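Local coordinates for carbohydrate kinase, pfkB family (Enterococcus faecalis, PDB 3KTN), which probably phosphorylates a sugar acid such as 2-keto-3-deoxygluconate, as a magnesium-binding kinase of the PfkB (ribokinase) family, at residues I138-T143 and V164-N169; G307-T312 and V322-H327. One frame throughout, in Å; residues are numbered along the deposited sequence.

Contact 1. Residues I138-T143 and V164-N169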
ATOM      1  N   ILE A 138      14.532  15.650  27.579  1.00 37.80           N
ATOM      2  CA  ILE A 138      13.987  14.349  27.962  1.00 37.36           C
ATOM      3  C   ILE A 138      14.969  13.582  28.857  1.00 37.33           C
ATOM      4  O   ILE A 138      14.557  12.854  29.758  1.00 37.01           O
ATOM      5  CB  ILE A 138      13.618  13.491  26.704  1.00 36.75           C
ATOM      6  CG1 ILE A 138      13.013  12.152  27.140  1.00 38.95           C
ATOM      7  CG2 ILE A 138      14.840  13.248  25.839  1.00 37.10           C
ATOM      8  CD1 ILE A 138      11.701  12.286  27.900  1.00 38.58           C
ATOM      9  N   SER A 139      16.263  13.759  28.610  1.00 37.63           N
ATOM     10  CA  SER A 139      17.302  13.099  29.401  1.00 40.88           C
ATOM     11  C   SER A 139      17.132  13.359  30.895  1.00 41.40           C
ATOM     12  O   SER A 139      17.373  12.474  31.717  1.00 41.56           O
ATOM     13  CB  SER A 139      18.685  13.600  28.993  1.00 41.01           C
ATOM     14  OG  SER A 139      18.850  13.547  27.593  1.00 47.12           O
ATOM     15  N   LEU A 140      16.723  14.575  31.243  1.00 42.04           N
ATOM     16  CA  LEU A 140      16.548  14.938  32.648  1.00 45.14           C
ATOM     17  C   LEU A 140      15.365  14.296  33.357  1.00 45.55           C
ATOM     18  O   LEU A 140      15.369  14.186  34.586  1.00 45.62           O
ATOM     19  CB  LEU A 140      16.437  16.458  32.797  1.00 45.68           C
ATOM     20  CG  LEU A 140      17.704  17.270  32.546  1.00 47.78           C
ATOM     21  CD1 LEU A 140      17.418  18.739  32.815  1.00 49.70           C
ATOM     22  CD2 LEU A 140      18.817  16.779  33.458  1.00 50.58           C
ATOM     23  N   SER A 141      14.359  13.866  32.600  1.00 45.13           N
ATOM     24  CA  SER A 141      13.172  13.277  33.208  1.00 44.84           C
ATOM     25  C   SER A 141      12.946  11.791  32.941  1.00 44.85           C
ATOM     26  O   SER A 141      12.195  11.144  33.672  1.00 45.63           O
ATOM     27  CB  SER A 141      11.930  14.047  32.755  1.00 46.73           C
ATOM     28  OG  SER A 141      11.714  13.887  31.360  1.00 51.89           O
ATOM     29  N   LEU A 142      13.581  11.243  31.909  1.00 43.03           N
ATOM     30  CA  LEU A 142      13.372   9.834  31.585  1.00 41.04           C
ATOM     31  C   LEU A 142      13.692   8.918  32.768  1.00 41.18           C
ATOM     32  O   LEU A 142      12.796   8.279  33.320  1.00 40.52           O
ATOM     33  CB  LEU A 142      14.188   9.441  30.348  1.00 39.56           C
ATOM     34  CG  LEU A 142      13.784   8.103  29.716  1.00 39.98           C
ATOM     35  CD1 LEU A 142      12.281   8.091  29.449  1.00 38.79           C
ATOM     36  CD2 LEU A 142      14.562   7.880  28.428  1.00 39.05           C
ATOM     37  N   THR A 143      14.962   8.840  33.154  1.00 40.36           N
ATOM     38  CA  THR A 143      15.350   8.019  34.301  1.00 40.38           C
ATOM     39  C   THR A 143      16.470   8.710  35.061  1.00 40.85           C
ATOM     40  O   THR A 143      17.108   9.637  34.551  1.00 40.51           O
ATOM     41  CB  THR A 143      15.870   6.616  33.886  1.00 38.79           C
ATOM     42  OG1 THR A 143      17.101   6.757  33.164  1.00 36.53           O
ATOM     43  CG2 THR A 143      14.843   5.881  33.033  1.00 38.60           C
ATOM     44  N   VAL A 164      26.841  24.746  24.962  1.00 48.27           N
ATOM     45  CA  VAL A 164      25.816  23.828  25.440  1.00 46.65           C
ATOM     46  C   VAL A 164      24.401  24.324  25.149  1.00 46.37           C
ATOM     47  O   VAL A 164      24.052  25.462  25.471  1.00 44.49           O
ATOM     48  CB  VAL A 164      25.966  23.593  26.961  1.00 45.95           C
ATOM     49  CG1 VAL A 164      24.934  22.591  27.448  1.00 45.34           C
ATOM     50  CG2 VAL A 164      27.373  23.097  27.270  1.00 47.02           C
ATOM     51  N   CYS A 165      23.595  23.457  24.534  1.00 45.03           N
ATOM     52  CA  CYS A 165      22.213  23.781  24.185  1.00 42.88           C
ATOM     53  C   CYS A 165      21.286  22.859  24.957  1.00 40.91           C
ATOM     54  O   CYS A 165      21.624  21.710  25.220  1.00 41.07           O
ATOM     55  CB  CYS A 165      21.994  23.603  22.688  1.00 45.41           C
ATOM     56  SG  CYS A 165      23.218  24.477  21.698  1.00 51.83           S
ATOM     57  N   PHE A 166      20.112  23.364  25.304  1.00 38.67           N
ATOM     58  CA  PHE A 166      19.159  22.596  26.087  1.00 38.59           C
ATOM     59  C   PHE A 166      17.729  22.987  25.752  1.00 37.48           C
ATOM     60  O   PHE A 166      17.437  24.163  25.528  1.00 37.75           O
ATOM     61  CB  PHE A 166      19.426  22.848  27.575  1.00 37.74           C
ATOM     62  CG  PHE A 166      18.441  22.191  28.494  1.00 39.32           C
ATOM     63  CD1 PHE A 166      18.453  20.817  28.681  1.00 39.11           C
ATOM     64  CD2 PHE A 166      17.513  22.954  29.194  1.00 40.22           C
ATOM     65  CE1 PHE A 166      17.554  20.210  29.549  1.00 40.28           C
ATOM     66  CE2 PHE A 166      16.607  22.357  30.063  1.00 39.76           C
ATOM     67  CZ  PHE A 166      16.629  20.984  30.245  1.00 40.42           C
ATOM     68  N   ASP A 167      16.839  22.000  25.723  1.00 35.41           N
ATOM     69  CA  ASP A 167      15.440  22.264  25.430  1.00 36.11           C
ATOM     70  C   ASP A 167      14.553  21.833  26.582  1.00 36.93           C
ATOM     71  O   ASP A 167      14.716  20.747  27.132  1.00 37.23           O
ATOM     72  CB  ASP A 167      15.006  21.526  24.154  1.00 36.14           C
ATOM     73  CG  ASP A 167      14.966  20.012  24.333  1.00 37.46           C
ATOM     74  OD1 ASP A 167      13.858  19.439  24.357  1.00 38.71           O
ATOM     75  OD2 ASP A 167      16.041  19.393  24.462  1.00 37.39           O
ATOM     76  N   PHE A 168      13.629  22.708  26.958  1.00 39.39           N
ATOM     77  CA  PHE A 168      12.677  22.402  28.012  1.00 43.46           C
ATOM     78  C   PHE A 168      11.734  21.375  27.383  1.00 44.88           C
ATOM     79  O   PHE A 168      11.231  21.589  26.278  1.00 42.81           O
ATOM     80  CB  PHE A 168      11.870  23.654  28.388  1.00 45.72           C
ATOM     81  CG  PHE A 168      12.566  24.575  29.357  1.00 50.37           C
ATOM     82  CD1 PHE A 168      12.260  24.531  30.714  1.00 53.40           C
ATOM     83  CD2 PHE A 168      13.505  25.500  28.915  1.00 52.19           C
ATOM     84  CE1 PHE A 168      12.883  25.399  31.620  1.00 54.57           C
ATOM     85  CE2 PHE A 168      14.132  26.372  29.810  1.00 54.21           C
ATOM     86  CZ  PHE A 168      13.820  26.321  31.160  1.00 53.99           C
ATOM     87  N   ASN A 169      11.503  20.261  28.063  1.00 46.06           N
ATOM     88  CA  ASN A 169      10.598  19.250  27.532  1.00 47.72           C
ATOM     89  C   ASN A 169       9.513  19.032  28.571  1.00 50.18           C
ATOM     90  O   ASN A 169       9.181  17.902  28.911  1.00 51.82           O
ATOM     91  CB  ASN A 169      11.335  17.937  27.269  1.00 46.61           C
ATOM     92  CG  ASN A 169      10.565  17.017  26.336  1.00 47.31           C
ATOM     93  OD1 ASN A 169      10.544  15.801  26.516  1.00 44.92           O
ATOM     94  ND2 ASN A 169       9.935  17.600  25.324  1.00 46.03           N
TER
HETATM   95  O   HOH W   1      13.788  16.673  24.732  1.00 36.95           O
HETATM   96  O   HOH W   2      10.494  15.489  29.667  1.00 47.88           O
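The Ile138 and Asn169 side chains run alongside each other in the same direction, and their CA atoms, 6.0 Å apart, are the nearest CA pair across the segments. The Asn169 amide oxygen OD1 rests against aliphatic carbon, 3.8 Å from Ile138 CB and 4.0 Å from Ile138 CD1. Ile138 CG1 is anti to the backbone N (chi1 -178°), and the bend at chi2 of 63° brings CD1 round to that oxygen. The apolar contact is Leu140 on Phe166: Leu140 CD1 reaches the far end of the ring, 3.5 Å from Phe166 CZ, at an oblique approach. Two waters complete the junction. One accepts from Ile138 N and donates to Asp167 OD1 at 2.8 Å; the other donates to Asn169 O and is hydrogen-bonded to Ser141 OG, 2.6 Å away. Each water thus bridges the two segments. Asn169 also lies near a bound sulfate, probably a crystallisation component, whose position is consistent with a pocket; the side chain of Ile276, of the magnesium site, is about 10 Å from that of Asn169. Strand 163-167 runs inside the large sheet between strands 132-135 and 196-198, and the short helix 138-142 follows the first of these; helix 177-190 packs against Leu140 through Met183, Tyr187 and Ile190, while Tyr187 also meets the Phe166 ring edge-to-face.

Contact 2. Residues G307-T312 and V322-H327; sequences GVLAHT and VKQVNH
Leu309 O is gripped twice by Thr312: the backbone N donates to it at 2.9 Å, and Thr312 OG1 donates at 2.7 Å on a lone pair, in the carbonyl plane. Leu309 also carries the contact with the second helix: near the C-terminal part of helix 296-310, its carbonyl is held by these two bonds while its side chain reaches across. With CG anti to the carbonyl carbon (chi1 -77°), the leucine extends CD1 to within 4.0 Å of Val325 CG2 and 4.2 Å of Val325 CA, against the helix backbone itself. Gln324 CG gives a looser touch, 4.5 Å from Leu309 CD1. The interface thus rests on one leucine branch, CD1, meeting Val325 obliquely, with the CA atoms of Leu309 and Val325 8.0 Å apart. Nearby, His311 ND1 donates to Gly307 O at 2.6 Å, the acceptor lying in the plane of the ring at its edge; His311 NE2 is hydrogen-bonded to Arg243. Helix 322-330 thus packs on the C-terminal part of helix 296-310, where Phe302, Val305 and Asn306 also meet Val325. Within the chain, helix 278-291 packs on Ala310; Ile98 and Arg99 of a second subunit lie against Leu309 and Gln324.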
ATOM      1  N   GLY A 307      10.053  26.403  10.989  1.00 31.11           N
ATOM      2  CA  GLY A 307       9.053  25.820  11.867  1.00 29.27           C
ATOM      3  C   GLY A 307       7.720  25.627  11.167  1.00 28.71           C
ATOM      4  O   GLY A 307       7.047  24.614  11.373  1.00 29.71           O
ATOM      5  N   VAL A 308       7.332  26.598  10.347  1.00 26.81           N
ATOM      6  CA  VAL A 308       6.077  26.516   9.600  1.00 27.33           C
ATOM      7  C   VAL A 308       6.178  25.378   8.583  1.00 28.19           C
ATOM      8  O   VAL A 308       5.222  24.623   8.384  1.00 26.72           O
ATOM      9  CB  VAL A 308       5.782  27.838   8.845  1.00 28.93           C
ATOM     10  CG1 VAL A 308       4.525  27.688   7.975  1.00 25.58           C
ATOM     11  CG2 VAL A 308       5.590  28.972   9.848  1.00 27.05           C
ATOM     12  N   LEU A 309       7.344  25.266   7.946  1.00 27.06           N
ATOM     13  CA  LEU A 309       7.592  24.222   6.957  1.00 28.72           C
ATOM     14  C   LEU A 309       7.481  22.827   7.563  1.00 28.55           C
ATOM     15  O   LEU A 309       6.956  21.920   6.930  1.00 28.29           O
ATOM     16  CB  LEU A 309       8.982  24.389   6.339  1.00 27.97           C
ATOM     17  CG  LEU A 309       9.153  25.493   5.293  1.00 30.54           C
ATOM     18  CD1 LEU A 309      10.630  25.686   5.008  1.00 29.78           C
ATOM     19  CD2 LEU A 309       8.399  25.122   4.016  1.00 30.48           C
ATOM     20  N   ALA A 310       7.969  22.664   8.790  1.00 28.44           N
ATOM     21  CA  ALA A 310       7.923  21.371   9.461  1.00 27.70           C
ATOM     22  C   ALA A 310       6.491  20.888   9.650  1.00 27.63           C
ATOM     23  O   ALA A 310       6.241  19.678   9.680  1.00 26.56           O
ATOM     24  CB  ALA A 310       8.627  21.444  10.811  1.00 25.71           C
ATOM     25  N   HIS A 311       5.554  21.827   9.780  1.00 24.65           N
ATOM     26  CA  HIS A 311       4.145  21.470   9.951  1.00 25.75           C
ATOM     27  C   HIS A 311       3.526  20.934   8.657  1.00 25.73           C
ATOM     28  O   HIS A 311       2.468  20.314   8.687  1.00 26.38           O
ATOM     29  CB  HIS A 311       3.322  22.675  10.427  1.00 26.16           C
ATOM     30  CG  HIS A 311       3.582  23.072  11.849  1.00 26.54           C
ATOM     31  ND1 HIS A 311       4.772  23.638  12.263  1.00 26.57           N
ATOM     32  CD2 HIS A 311       2.799  23.002  12.952  1.00 28.38           C
ATOM     33  CE1 HIS A 311       4.706  23.899  13.555  1.00 28.02           C
ATOM     34  NE2 HIS A 311       3.520  23.523  13.999  1.00 27.34           N
ATOM     35  N   THR A 312       4.183  21.174   7.525  1.00 24.16           N
ATOM     36  CA  THR A 312       3.675  20.703   6.242  1.00 24.59           C
ATOM     37  C   THR A 312       4.345  19.391   5.834  1.00 25.39           C
ATOM     38  O   THR A 312       4.026  18.818   4.782  1.00 25.28           O
ATOM     39  CB  THR A 312       3.965  21.696   5.130  1.00 23.78           C
ATOM     40  OG1 THR A 312       5.356  21.615   4.795  1.00 23.54           O
ATOM     41  CG2 THR A 312       3.628  23.119   5.575  1.00 19.90           C
ATOM     42  N   VAL A 322      18.654  24.841   3.560  1.00 36.93           N
ATOM     43  CA  VAL A 322      18.795  26.293   3.640  1.00 37.30           C
ATOM     44  C   VAL A 322      18.195  26.965   2.413  1.00 38.08           C
ATOM     45  O   VAL A 322      17.500  27.974   2.529  1.00 38.41           O
ATOM     46  CB  VAL A 322      20.283  26.707   3.778  1.00 37.89           C
ATOM     47  CG1 VAL A 322      20.405  28.234   3.822  1.00 36.33           C
ATOM     48  CG2 VAL A 322      20.866  26.114   5.047  1.00 33.45           C
ATOM     49  N   LYS A 323      18.442  26.395   1.238  1.00 39.71           N
ATOM     50  CA  LYS A 323      17.908  26.959   0.002  1.00 40.94           C
ATOM     51  C   LYS A 323      16.384  26.940  -0.037  1.00 40.16           C
ATOM     52  O   LYS A 323      15.752  27.886  -0.516  1.00 39.14           O
ATOM     53  CB  LYS A 323      18.467  26.209  -1.209  1.00 43.78           C
ATOM     54  CG  LYS A 323      19.958  26.450  -1.421  1.00 49.85           C
ATOM     55  CD  LYS A 323      20.456  25.835  -2.717  1.00 52.14           C
ATOM     56  CE  LYS A 323      21.917  26.191  -2.969  1.00 54.08           C
ATOM     57  NZ  LYS A 323      22.416  25.591  -4.238  1.00 54.52           N
ATOM     58  N   GLN A 324      15.794  25.862   0.470  1.00 39.65           N
ATOM     59  CA  GLN A 324      14.344  25.728   0.488  1.00 39.91           C
ATOM     60  C   GLN A 324      13.713  26.802   1.368  1.00 38.32           C
ATOM     61  O   GLN A 324      12.747  27.454   0.973  1.00 39.19           O
ATOM     62  CB  GLN A 324      13.957  24.331   0.985  1.00 40.95           C
ATOM     63  CG  GLN A 324      12.472  24.132   1.258  1.00 44.88           C
ATOM     64  CD  GLN A 324      12.168  22.740   1.802  1.00 48.17           C
ATOM     65  OE1 GLN A 324      12.876  22.235   2.679  1.00 49.13           O
ATOM     66  NE2 GLN A 324      11.110  22.119   1.291  1.00 46.71           N
ATOM     67  N   VAL A 325      14.264  26.983   2.564  1.00 38.69           N
ATOM     68  CA  VAL A 325      13.758  27.986   3.498  1.00 38.01           C
ATOM     69  C   VAL A 325      13.886  29.379   2.882  1.00 38.37           C
ATOM     70  O   VAL A 325      12.947  30.173   2.922  1.00 37.31           O
ATOM     71  CB  VAL A 325      14.543  27.954   4.834  1.00 38.80           C
ATOM     72  CG1 VAL A 325      13.993  29.002   5.787  1.00 36.51           C
ATOM     73  CG2 VAL A 325      14.464  26.563   5.456  1.00 36.21           C
ATOM     74  N   ASN A 326      15.056  29.669   2.316  1.00 39.33           N
ATOM     75  CA  ASN A 326      15.310  30.964   1.690  1.00 40.97           C
ATOM     76  C   ASN A 326      14.397  31.182   0.489  1.00 40.26           C
ATOM     77  O   ASN A 326      14.008  32.309   0.203  1.00 40.19           O
ATOM     78  CB  ASN A 326      16.777  31.068   1.255  1.00 41.89           C
ATOM     79  CG  ASN A 326      17.718  31.303   2.426  1.00 44.00           C
ATOM     80  OD1 ASN A 326      18.926  31.091   2.318  1.00 45.82           O
ATOM     81  ND2 ASN A 326      17.168  31.756   3.547  1.00 43.58           N
ATOM     82  N   HIS A 327      14.059  30.106  -0.218  1.00 40.26           N
ATOM     83  CA  HIS A 327      13.175  30.234  -1.372  1.00 38.41           C
ATOM     84  C   HIS A 327      11.786  30.648  -0.895  1.00 37.22           C
ATOM     85  O   HIS A 327      11.110  31.451  -1.534  1.00 37.08           O
ATOM     86  CB  HIS A 327      13.108  28.919  -2.150  1.00 39.17           C
ATOM     87  CG  HIS A 327      12.132  28.939  -3.287  1.00 40.71           C
ATOM     88  ND1 HIS A 327      10.773  28.784  -3.104  1.00 41.32           N
ATOM     89  CD2 HIS A 327      12.315  29.134  -4.614  1.00 38.94           C
ATOM     90  CE1 HIS A 327      10.160  28.884  -4.270  1.00 42.70           C
ATOM     91  NE2 HIS A 327      11.074  29.097  -5.203  1.00 42.28           N
TER

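Contact 1 precedes contact 2 along the chain, and the two are separate: their centres are 26 Å apart and their nearest atoms about 14 Å. They share no helix or strand. Contact 1 joins a short helix to an inner strand of the nine-stranded sheet, 10 Å from the centre of the chain, whereas contact 2 pairs two helices near the C-terminal end, 16 Å from that centre and within reach of a second subunit. The magnesium ion is about 13 Å from the side chain of Asn169 and about 9 Å from that of Leu309. Contact 1 thus lies where an inner strand ends, beside the sulfate; contact 2 joins two helices beside a subunit interface.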